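Local coordinates for nitroreductase family protein (Sphingopyxis sp., PDB 7DP1) that probably reduces nitro groups of dinitroaniline herbicides, using NADPH as the electron source and a bound flavin mononucleotide as cofactor, at residues E79-E84 / A179-T184; P83-A88 / I196-L201; A32-I37 / L163-H168; E39-A44 / G155-S160. The protein carries 1 engineered substitution. All coordinates share one frame; numbering follows the deposited sequence.

The four contacts fall into two pairs. Contacts 1 and 2 start from one loop, share P83 and E84, and touch where A179 packs on Y85; both are partly buried and held mainly by hydrogen bonds, the first largely between backbones around a single bridge, the second from side chains to the backbone of strand 195-204. Contacts 3 and 4 join the same helices, 31-41 and 148-167. Both are buried, have no hydrogen bond between their segments, and rely on apolar packing, helped in contact 4 by a bridging water. Contacts 2, 3 and 4 meet the second subunit, whereas contact 1 stays within its own chain. Contacts 2 and 4 carry residues of the flavin pocket.

Contact 1. Residues E79-E84 / A179-T184; sequences EGFQPE and AMYGAT
The F81 ring overlaps the phenol end of Y181, its CE1 lying 3.1 Å from Y181 OH. The ring planes are inclined at 41°, so the rings meet obliquely. M180 closes on the F81 ring with its sulfur: SD stands 4.6 Å from the ring centroid, above the face, in a loose Met-aromatic contact. Bends at chi2 and chi3 carry the M180 chain round until CE meets P83 CB at 3.7 Å.

The backbones form a single bridge, Q82 with Y181. Q82 N gives a bond to M180 O (2.7 Å), and E84 N one to A179 O (2.9 Å). The Q82 side chain, extended beyond CG, brings OE1 to the first turn of the helix, where T184 OG1 (2.7 Å) and T184 N (3.1 Å) grip it from opposite faces of the amide. E84 CG lies 3.4 Å from G182 CA, leaving no room for a side chain there. A water ties Q82 O, E84 OE1 and A183 N together, while R186 forms a salt bridge to E84 OE1.

Y181 is the N-cap residue of helix 182-189, and its ring leans on R73 and I74. The contact thus fastens the loop after helix 60-74 to the start of helix 182-189, with R73 NE also binding G80 O.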
# COMPACT_ATOMS: atom_id res chain seq x y z
N GLU A 79 12.03 28.42 -4.57
CA GLU A 79 13.45 28.16 -4.79
C GLU A 79 14.00 27.18 -3.73
O GLU A 79 15.08 26.62 -3.89
CB GLU A 79 14.24 29.46 -4.76
CG GLU A 79 15.63 29.39 -5.38
CD GLU A 79 15.61 29.72 -6.87
OE1 GLU A 79 14.57 30.19 -7.35
OE2 GLU A 79 16.65 29.52 -7.54
N GLY A 80 13.25 27.01 -2.63
CA GLY A 80 13.64 26.13 -1.55
C GLY A 80 13.23 24.67 -1.73
O GLY A 80 13.66 23.79 -0.98
N PHE A 81 12.37 24.41 -2.70
CA PHE A 81 11.84 23.07 -2.91
C PHE A 81 12.95 22.07 -3.22
O PHE A 81 13.88 22.38 -3.97
CB PHE A 81 10.80 23.05 -4.03
CG PHE A 81 9.48 23.62 -3.63
CD1 PHE A 81 8.96 23.39 -2.37
CD2 PHE A 81 8.72 24.34 -4.54
CE1 PHE A 81 7.73 23.91 -2.01
CE2 PHE A 81 7.49 24.85 -4.19
CZ PHE A 81 7.00 24.64 -2.92
N GLN A 82 12.84 20.88 -2.62
CA GLN A 82 13.77 19.78 -2.88
C GLN A 82 12.97 18.50 -3.08
O GLN A 82 12.96 17.61 -2.22
CB GLN A 82 14.77 19.60 -1.72
CG GLN A 82 15.48 20.88 -1.28
CD GLN A 82 16.20 20.70 0.05
OE1 GLN A 82 15.65 20.11 0.99
NE2 GLN A 82 17.44 21.22 0.14
N PRO A 83 12.25 18.42 -4.21
CA PRO A 83 11.34 17.28 -4.41
C PRO A 83 12.11 15.96 -4.47
O PRO A 83 13.10 15.92 -5.18
CB PRO A 83 10.69 17.61 -5.76
CG PRO A 83 10.91 19.06 -5.95
CD PRO A 83 12.24 19.36 -5.34
N GLU A 84 11.68 14.94 -3.73
CA GLU A 84 12.30 13.61 -3.78
C GLU A 84 11.91 12.89 -5.08
O GLU A 84 12.66 12.05 -5.59
CB GLU A 84 11.87 12.73 -2.59
CG GLU A 84 12.53 12.98 -1.27
CD GLU A 84 13.99 12.53 -1.22
OE1 GLU A 84 14.85 13.31 -1.68
OE2 GLU A 84 14.28 11.42 -0.72
N ALA A 179 8.05 15.09 1.30
CA ALA A 179 8.90 14.73 0.18
C ALA A 179 9.26 15.96 -0.67
O ALA A 179 10.18 15.90 -1.47
CB ALA A 179 8.21 13.64 -0.70
N MET A 180 8.55 17.07 -0.47
CA MET A 180 8.92 18.36 -1.08
C MET A 180 10.27 18.89 -0.61
O MET A 180 10.85 19.75 -1.27
CB MET A 180 7.85 19.42 -0.81
CG MET A 180 6.58 19.23 -1.64
SD MET A 180 6.84 19.76 -3.34
CE MET A 180 7.42 18.26 -4.12
N TYR A 181 10.73 18.42 0.54
CA TYR A 181 12.02 18.86 1.08
C TYR A 181 12.80 17.65 1.56
O TYR A 181 13.41 17.69 2.63
CB TYR A 181 11.84 19.84 2.26
CG TYR A 181 10.98 21.01 1.93
CD1 TYR A 181 11.49 22.10 1.23
CD2 TYR A 181 9.64 21.03 2.29
CE1 TYR A 181 10.71 23.17 0.90
CE2 TYR A 181 8.84 22.11 1.97
CZ TYR A 181 9.38 23.18 1.27
OH TYR A 181 8.60 24.26 0.95
N GLY A 182 12.78 16.58 0.76
CA GLY A 182 13.37 15.31 1.13
C GLY A 182 14.79 15.41 1.67
O GLY A 182 15.10 14.87 2.74
N ALA A 183 15.64 16.12 0.94
CA ALA A 183 17.06 16.23 1.28
C ALA A 183 17.26 16.83 2.66
O ALA A 183 18.09 16.36 3.43
CB ALA A 183 17.81 17.06 0.24
N THR A 184 16.50 17.88 2.97
CA THR A 184 16.55 18.51 4.29
C THR A 184 16.10 17.53 5.37
O THR A 184 16.76 17.36 6.38
CB THR A 184 15.68 19.76 4.37
OG1 THR A 184 16.21 20.78 3.52
CG2 THR A 184 15.62 20.27 5.81
O HOH W 1 14.95 16.09 -1.87

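Contact 2. Residues P83-A88 / I196-L201; sequences PEYDIA and ILFSGL. Engineered in segment 83-88: A88 (natural residue Tyr).
E84 and Y85 reach strand 195-204 side by side, and each takes hold of its backbone. E84 OE2 accepts from L197 N at 2.7 Å through the lone pair directed away from the other carboxylate oxygen, and the bond is nearly straight at 168°. With OE1 turned to R186, the carboxylate is held at both oxygens. On its way to the strand, the E84 chain runs past I196, with OE2 3.4 Å from I196 CG1.

Y85 comes in edge first. With chi1 at 53°, CG sits between the backbone N and carbonyl carbon, and the ring brings CE2 to 3.3 Å from L197 O, nearly in the ring plane. Its hydroxyl donates to F198 O; the modelled 2.4 Å is very short, and the exact length is doubtful. Y85 OH also lies at the edge of the F198 ring, 3.5 Å from F198 CD1.

Away from this grip the packing slackens. Partly exposed I196 offers only CD1 to Y85 CD2, at 4.2 Å. Beyond Y85 the loop leaves the strand altogether and turns to the second subunit, whose Q150 bonds to I87 O.

S199 CB sits over the centre of one face of the F198 ring. F198 and S199 both face L140 in a classic beta bulge. The bulge lies at the flavin pocket of the nitroreductase fold, where the F198 side chain touches the cofactor.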
# COMPACT_ATOMS: atom_id res chain seq x y z
N PRO A 83 12.25 18.42 -4.21
CA PRO A 83 11.34 17.28 -4.41
C PRO A 83 12.11 15.96 -4.47
O PRO A 83 13.10 15.92 -5.18
CB PRO A 83 10.69 17.61 -5.76
CG PRO A 83 10.91 19.06 -5.95
CD PRO A 83 12.24 19.36 -5.34
N GLU A 84 11.68 14.94 -3.73
CA GLU A 84 12.30 13.61 -3.78
C GLU A 84 11.91 12.89 -5.08
O GLU A 84 12.66 12.05 -5.59
CB GLU A 84 11.87 12.73 -2.59
CG GLU A 84 12.53 12.98 -1.27
CD GLU A 84 13.99 12.53 -1.22
OE1 GLU A 84 14.85 13.31 -1.68
OE2 GLU A 84 14.28 11.42 -0.72
N TYR A 85 10.73 13.22 -5.57
CA TYR A 85 10.14 12.59 -6.75
C TYR A 85 8.93 13.42 -7.17
O TYR A 85 8.67 14.47 -6.60
CB TYR A 85 9.73 11.15 -6.45
CG TYR A 85 8.84 11.06 -5.23
CD1 TYR A 85 7.46 11.24 -5.33
CD2 TYR A 85 9.38 10.81 -3.97
CE1 TYR A 85 6.64 11.16 -4.20
CE2 TYR A 85 8.57 10.72 -2.84
CZ TYR A 85 7.20 10.90 -2.97
OH TYR A 85 6.39 10.83 -1.85
N ASP A 86 8.15 12.92 -8.13
CA ASP A 86 6.90 13.57 -8.53
C ASP A 86 5.75 13.14 -7.63
O ASP A 86 5.29 11.99 -7.71
CB ASP A 86 6.57 13.22 -9.97
CG ASP A 86 7.40 14.01 -10.95
OD1 ASP A 86 8.12 14.92 -10.52
OD2 ASP A 86 7.35 13.69 -12.16
N ILE A 87 5.27 14.06 -6.79
CA ILE A 87 4.20 13.71 -5.85
C ILE A 87 2.90 13.49 -6.61
O ILE A 87 2.31 12.40 -6.58
CB ILE A 87 4.01 14.81 -4.78
CG1 ILE A 87 5.32 15.01 -4.01
CG2 ILE A 87 2.87 14.44 -3.84
CD1 ILE A 87 5.18 15.94 -2.80
N ALA A 88 2.44 14.52 -7.30
CA ALA A 88 1.35 14.36 -8.24
C ALA A 88 1.94 14.00 -9.60
O ALA A 88 3.01 14.49 -9.94
CB ALA A 88 0.50 15.62 -8.33
N ILE A 196 15.66 7.16 0.05
CA ILE A 196 14.72 8.13 -0.51
C ILE A 196 13.50 8.22 0.40
O ILE A 196 12.98 7.20 0.87
CB ILE A 196 14.30 7.77 -1.97
CG1 ILE A 196 13.24 8.74 -2.50
CG2 ILE A 196 13.79 6.32 -2.08
CD1 ILE A 196 13.03 8.67 -4.02
N LEU A 197 13.06 9.44 0.68
CA LEU A 197 11.92 9.63 1.56
C LEU A 197 10.67 9.49 0.75
O LEU A 197 10.51 10.21 -0.23
CB LEU A 197 11.96 11.00 2.24
CG LEU A 197 10.73 11.37 3.07
CD1 LEU A 197 10.61 10.48 4.30
CD2 LEU A 197 10.76 12.85 3.49
N PHE A 198 9.79 8.58 1.14
CA PHE A 198 8.48 8.46 0.49
C PHE A 198 7.49 9.44 1.13
O PHE A 198 6.96 10.34 0.47
CB PHE A 198 7.97 7.01 0.54
CG PHE A 198 6.47 6.84 0.32
CD1 PHE A 198 5.78 7.61 -0.60
CD2 PHE A 198 5.76 5.89 1.02
CE1 PHE A 198 4.42 7.43 -0.80
CE2 PHE A 198 4.40 5.71 0.83
CZ PHE A 198 3.73 6.49 -0.08
N SER A 199 7.24 9.28 2.41
CA SER A 199 6.14 10.03 3.00
C SER A 199 6.31 10.18 4.49
O SER A 199 7.02 9.39 5.12
CB SER A 199 4.81 9.32 2.69
OG SER A 199 3.72 9.98 3.30
N GLY A 200 5.65 11.17 5.07
CA GLY A 200 5.56 11.22 6.52
C GLY A 200 4.23 10.61 6.92
O GLY A 200 3.36 10.40 6.07
N LEU A 201 4.10 10.27 8.20
CA LEU A 201 2.81 9.88 8.78
C LEU A 201 2.68 10.60 10.13
O LEU A 201 3.38 10.28 11.09
CB LEU A 201 2.69 8.36 8.94
CG LEU A 201 1.39 7.78 9.55
CD1 LEU A 201 0.20 7.81 8.56
CD2 LEU A 201 1.59 6.35 10.13

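Contact 3. Residues A32-I37 / L163-H168; sequences ALLARI and LLLVEH
L164 O, on the side of helix 148-167 that meets helix 31-41, accepts a short, nearly straight bond from the H168 ring: ND1 donates at 2.8 Å, with an N-H...O angle of 166° and the oxygen in the ring plane. H168 N adds a weak bond to the same oxygen, so the histidine folds back over the last turn. This is a helix-helix pair of the nitroreductase fold, its short axes running at 134° and 10.4 Å apart.

Held in that pose, the imidazole receives L33, whose CG lies opposite the backbone N (chi1 -178°) and carries CD1 out to 3.7 Å from H168 CD2. Were H168 an alanine, L164 O would be likely to lose its ring donor and a gap to open beside L33. I37 slides past L164 in the opposite direction, CG2 against L164 CB at 3.6 Å, while its side chain crosses that of L165 at about a right angle, CD1 against L165 CD2 at 3.5 Å. S12 and W228 of the second subunit pack on H168 and L34, placing this helix pair at the dimer interface. L164 CD1 tucks in against the backbone of helix 31-41, 3.3 Å from I37 O.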
# COMPACT_ATOMS: atom_id res chain seq x y z
N ALA A 32 5.49 2.53 23.97
CA ALA A 32 5.22 1.10 24.09
C ALA A 32 4.14 0.62 23.13
O ALA A 32 4.31 -0.42 22.47
CB ALA A 32 4.82 0.77 25.51
N LEU A 33 3.03 1.35 23.09
CA LEU A 33 1.95 1.01 22.18
C LEU A 33 2.41 1.09 20.72
O LEU A 33 2.11 0.21 19.92
CB LEU A 33 0.74 1.91 22.40
CG LEU A 33 -0.45 1.55 21.51
CD1 LEU A 33 -0.83 0.09 21.71
CD2 LEU A 33 -1.63 2.45 21.80
N LEU A 34 3.13 2.16 20.38
CA LEU A 34 3.65 2.32 19.02
C LEU A 34 4.50 1.13 18.64
O LEU A 34 4.39 0.59 17.53
CB LEU A 34 4.47 3.60 18.87
CG LEU A 34 3.74 4.90 18.55
CD1 LEU A 34 4.75 6.01 18.24
CD2 LEU A 34 2.82 4.67 17.36
N ALA A 35 5.35 0.71 19.58
CA ALA A 35 6.20 -0.45 19.35
C ALA A 35 5.34 -1.67 19.10
O ALA A 35 5.66 -2.44 18.21
CB ALA A 35 7.11 -0.71 20.53
N ARG A 36 4.29 -1.84 19.90
CA ARG A 36 3.38 -2.96 19.69
C ARG A 36 2.63 -2.84 18.33
O ARG A 36 2.28 -3.87 17.72
CB ARG A 36 2.39 -3.16 20.83
CG ARG A 36 3.07 -3.82 22.03
CD ARG A 36 2.14 -3.99 23.19
NE ARG A 36 1.24 -2.87 23.43
CZ ARG A 36 1.43 -1.98 24.40
NH1 ARG A 36 2.49 -2.08 25.19
NH2 ARG A 36 0.55 -1.02 24.58
N ILE A 37 2.33 -1.62 17.87
CA ILE A 37 1.66 -1.52 16.59
C ILE A 37 2.61 -1.97 15.45
O ILE A 37 2.20 -2.68 14.52
CB ILE A 37 1.08 -0.09 16.41
CG1 ILE A 37 -0.17 0.00 17.28
CG2 ILE A 37 0.79 0.21 14.94
CD1 ILE A 37 -0.86 1.33 17.34
N LEU A 163 -4.38 1.46 10.09
CA LEU A 163 -5.51 0.71 10.64
C LEU A 163 -5.28 0.29 12.08
O LEU A 163 -6.21 0.36 12.89
CB LEU A 163 -5.78 -0.52 9.78
CG LEU A 163 -6.32 -0.14 8.39
CD1 LEU A 163 -6.50 -1.38 7.55
CD2 LEU A 163 -7.63 0.60 8.58
N LEU A 164 -4.06 -0.14 12.42
CA LEU A 164 -3.76 -0.54 13.79
C LEU A 164 -3.89 0.62 14.78
O LEU A 164 -4.28 0.44 15.93
CB LEU A 164 -2.34 -1.11 13.88
CG LEU A 164 -2.21 -2.51 13.27
CD1 LEU A 164 -0.74 -2.88 12.97
CD2 LEU A 164 -2.86 -3.53 14.17
N LEU A 165 -3.53 1.82 14.31
CA LEU A 165 -3.64 3.01 15.14
C LEU A 165 -5.09 3.24 15.52
O LEU A 165 -5.43 3.40 16.69
CB LEU A 165 -3.09 4.22 14.40
CG LEU A 165 -1.56 4.29 14.27
CD1 LEU A 165 -1.16 5.45 13.37
CD2 LEU A 165 -0.92 4.42 15.66
N VAL A 166 -5.95 3.25 14.50
CA VAL A 166 -7.38 3.45 14.66
C VAL A 166 -7.96 2.44 15.64
O VAL A 166 -8.74 2.80 16.54
CB VAL A 166 -8.10 3.33 13.30
CG1 VAL A 166 -9.59 3.09 13.49
CG2 VAL A 166 -7.85 4.58 12.47
N GLU A 167 -7.56 1.19 15.46
CA GLU A 167 -7.97 0.11 16.35
C GLU A 167 -7.58 0.38 17.80
O GLU A 167 -8.29 -0.01 18.72
CB GLU A 167 -7.35 -1.22 15.90
CG GLU A 167 -7.76 -2.43 16.74
CD GLU A 167 -7.00 -3.69 16.36
OE1 GLU A 167 -5.76 -3.64 16.29
OE2 GLU A 167 -7.65 -4.74 16.15
N HIS A 168 -6.44 1.04 18.00
CA HIS A 168 -6.00 1.30 19.37
C HIS A 168 -6.31 2.72 19.85
O HIS A 168 -5.77 3.18 20.85
CB HIS A 168 -4.50 1.01 19.52
CG HIS A 168 -4.14 -0.44 19.43
ND1 HIS A 168 -3.92 -1.08 18.23
CD2 HIS A 168 -3.95 -1.38 20.39
CE1 HIS A 168 -3.61 -2.34 18.45
NE2 HIS A 168 -3.63 -2.55 19.76

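Contact 4. Residues E39-A44 / G155-S160; sequences EIAQRA and GMWLQS. With FMN (flavin mononucleotide), chain D.
W157 presents the pyrrole side of its indole to A41 and Q42, the ring swung out from the helix with CG anti to the backbone N (chi1 179°). NE1 meets A41 CB at 3.7 Å, and the neighbouring CD1 lies 3.4 Å from A41 O. The Q42 amide is set obliquely to the indole, the planes 61° apart, and its OE1 stays too far from NE1 for a direct bond. A water in the indole plane fills the step: it accepts from W157 NE1 at 2.8 Å and donates to Q42 OE1 at 2.6 Å. W53 also donates to that oxygen and stacks on the W157 ring. With a leucine at W157, the water is likely to lose its indole donor and W53 its stacking partner.

At the end of the A41-A44 turn, A44 CB points at the helix and rests 3.7 Å from S160 OG. That hydroxyl turns back to M156 O (2.9 Å), which S160 N also reaches from the opposite face of the carbonyl; Q159 of the second subunit donates to OG in turn.

M156 leads away from the turn, placing SD 3.5 Å from FMN C8M. Small alanines let turn and helix close up, buried polar groups are met by water, by W53, by backbone or by the second subunit, and the flavin's methyl-bearing edge gets an apolar thioether neighbour.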
# COMPACT_ATOMS: atom_id res chain seq x y z
N GLU A 39 5.23 -4.22 15.45
CA GLU A 39 5.53 -5.67 15.27
C GLU A 39 4.42 -6.35 14.50
O GLU A 39 4.68 -7.25 13.71
CB GLU A 39 5.73 -6.48 16.56
CG GLU A 39 6.72 -5.93 17.46
CD GLU A 39 5.97 -5.16 18.47
OE1 GLU A 39 4.83 -4.80 18.11
OE2 GLU A 39 6.44 -4.87 19.59
N ILE A 40 3.17 -5.92 14.75
CA ILE A 40 2.03 -6.50 14.03
C ILE A 40 1.98 -6.02 12.59
O ILE A 40 1.70 -6.81 11.68
CB ILE A 40 0.69 -6.16 14.70
CG1 ILE A 40 0.71 -6.52 16.19
CG2 ILE A 40 -0.43 -6.90 14.01
CD1 ILE A 40 -0.56 -6.15 16.92
N ALA A 41 2.28 -4.74 12.36
CA ALA A 41 2.29 -4.19 11.00
C ALA A 41 3.34 -4.88 10.12
O ALA A 41 3.22 -4.93 8.91
CB ALA A 41 2.55 -2.69 11.03
N GLN A 42 4.38 -5.41 10.75
CA GLN A 42 5.44 -6.08 10.01
C GLN A 42 4.87 -7.34 9.34
O GLN A 42 5.49 -7.87 8.42
CB GLN A 42 6.61 -6.43 10.92
CG GLN A 42 7.93 -6.76 10.19
CD GLN A 42 8.53 -5.55 9.44
OE1 GLN A 42 8.22 -4.38 9.76
NE2 GLN A 42 9.39 -5.83 8.45
N ARG A 43 3.70 -7.79 9.77
CA ARG A 43 3.07 -8.96 9.11
C ARG A 43 2.48 -8.60 7.76
O ARG A 43 1.89 -9.44 7.09
CB ARG A 43 1.97 -9.58 9.97
CG ARG A 43 2.46 -10.05 11.35
CD ARG A 43 3.65 -11.00 11.26
NE ARG A 43 3.41 -12.13 10.37
CZ ARG A 43 4.21 -13.17 10.24
NH1 ARG A 43 5.29 -13.28 11.01
NH2 ARG A 43 3.91 -14.15 9.38
N ALA A 44 2.64 -7.35 7.35
CA ALA A 44 2.23 -6.97 6.00
C ALA A 44 3.00 -7.80 4.99
O ALA A 44 4.16 -8.18 5.23
CB ALA A 44 2.46 -5.46 5.75
N GLY A 155 3.16 0.82 0.82
CA GLY A 155 1.76 1.20 1.03
C GLY A 155 1.05 0.13 1.84
O GLY A 155 0.27 0.42 2.76
N MET A 156 1.34 -1.12 1.53
CA MET A 156 0.72 -2.23 2.24
C MET A 156 1.06 -2.11 3.71
O MET A 156 0.19 -2.24 4.57
CB MET A 156 1.19 -3.56 1.67
CG MET A 156 0.66 -3.83 0.25
SD MET A 156 1.44 -5.31 -0.43
CE MET A 156 1.23 -4.93 -2.18
N TRP A 157 2.33 -1.86 4.00
CA TRP A 157 2.77 -1.67 5.40
C TRP A 157 2.13 -0.45 6.04
O TRP A 157 1.58 -0.52 7.14
CB TRP A 157 4.28 -1.53 5.48
CG TRP A 157 4.79 -1.30 6.87
CD1 TRP A 157 4.99 -2.25 7.82
CD2 TRP A 157 5.20 -0.05 7.46
NE1 TRP A 157 5.51 -1.68 8.97
CE2 TRP A 157 5.64 -0.33 8.78
CE3 TRP A 157 5.22 1.28 7.01
CZ2 TRP A 157 6.11 0.67 9.67
CZ3 TRP A 157 5.68 2.28 7.90
CH2 TRP A 157 6.12 1.96 9.21
N LEU A 158 2.20 0.67 5.34
CA LEU A 158 1.66 1.92 5.87
C LEU A 158 0.19 1.81 6.22
O LEU A 158 -0.24 2.27 7.28
CB LEU A 158 1.86 3.06 4.86
CG LEU A 158 1.56 4.42 5.49
CD1 LEU A 158 2.56 4.71 6.62
CD2 LEU A 158 1.57 5.52 4.45
N GLN A 159 -0.61 1.24 5.31
CA GLN A 159 -2.03 1.04 5.63
C GLN A 159 -2.21 0.10 6.82
O GLN A 159 -3.14 0.24 7.61
CB GLN A 159 -2.79 0.50 4.41
CG GLN A 159 -4.25 0.11 4.67
CD GLN A 159 -5.16 1.32 4.88
OE1 GLN A 159 -4.71 2.42 5.27
NE2 GLN A 159 -6.45 1.13 4.62
N SER A 160 -1.33 -0.89 6.95
CA SER A 160 -1.40 -1.72 8.17
C SER A 160 -1.24 -0.86 9.42
O SER A 160 -2.03 -0.97 10.38
CB SER A 160 -0.32 -2.81 8.13
OG SER A 160 -0.55 -3.66 7.02
N1 FMN D . 3.84 -15.04 -3.90
C2 FMN D . 3.96 -15.97 -4.89
O2 FMN D . 4.05 -17.15 -4.59
N3 FMN D . 3.97 -15.59 -6.22
C4 FMN D . 3.85 -14.26 -6.59
O4 FMN D . 3.85 -13.97 -7.80
C4A FMN D . 3.74 -13.31 -5.57
N5 FMN D . 3.63 -11.97 -5.85
C5A FMN D . 3.48 -11.04 -4.84
C6 FMN D . 3.35 -9.70 -5.16
C7 FMN D . 3.21 -8.76 -4.14
C7M FMN D . 3.04 -7.32 -4.50
C8 FMN D . 3.20 -9.16 -2.81
C8M FMN D . 2.99 -8.15 -1.72
C9 FMN D . 3.33 -10.50 -2.50
C9A FMN D . 3.46 -11.45 -3.51
N10 FMN D . 3.60 -12.79 -3.22
C10 FMN D . 3.73 -13.71 -4.23
C1' FMN D . 3.58 -13.30 -1.80
C2' FMN D . 4.88 -13.01 -1.05
O2' FMN D . 5.86 -13.96 -1.40
C3' FMN D . 4.56 -13.09 0.44
O3' FMN D . 3.67 -12.05 0.78
C4' FMN D . 5.79 -13.00 1.34
O4' FMN D . 6.56 -14.17 1.12
C5' FMN D . 5.29 -13.02 2.79
O5' FMN D . 4.50 -14.19 3.01
P FMN D . 2.99 -14.08 3.58
O1P FMN D . 2.42 -15.49 3.51
O2P FMN D . 2.92 -13.60 5.01
O3P FMN D . 2.25 -13.07 2.75
O HOH W 2 6.76 -2.81 11.26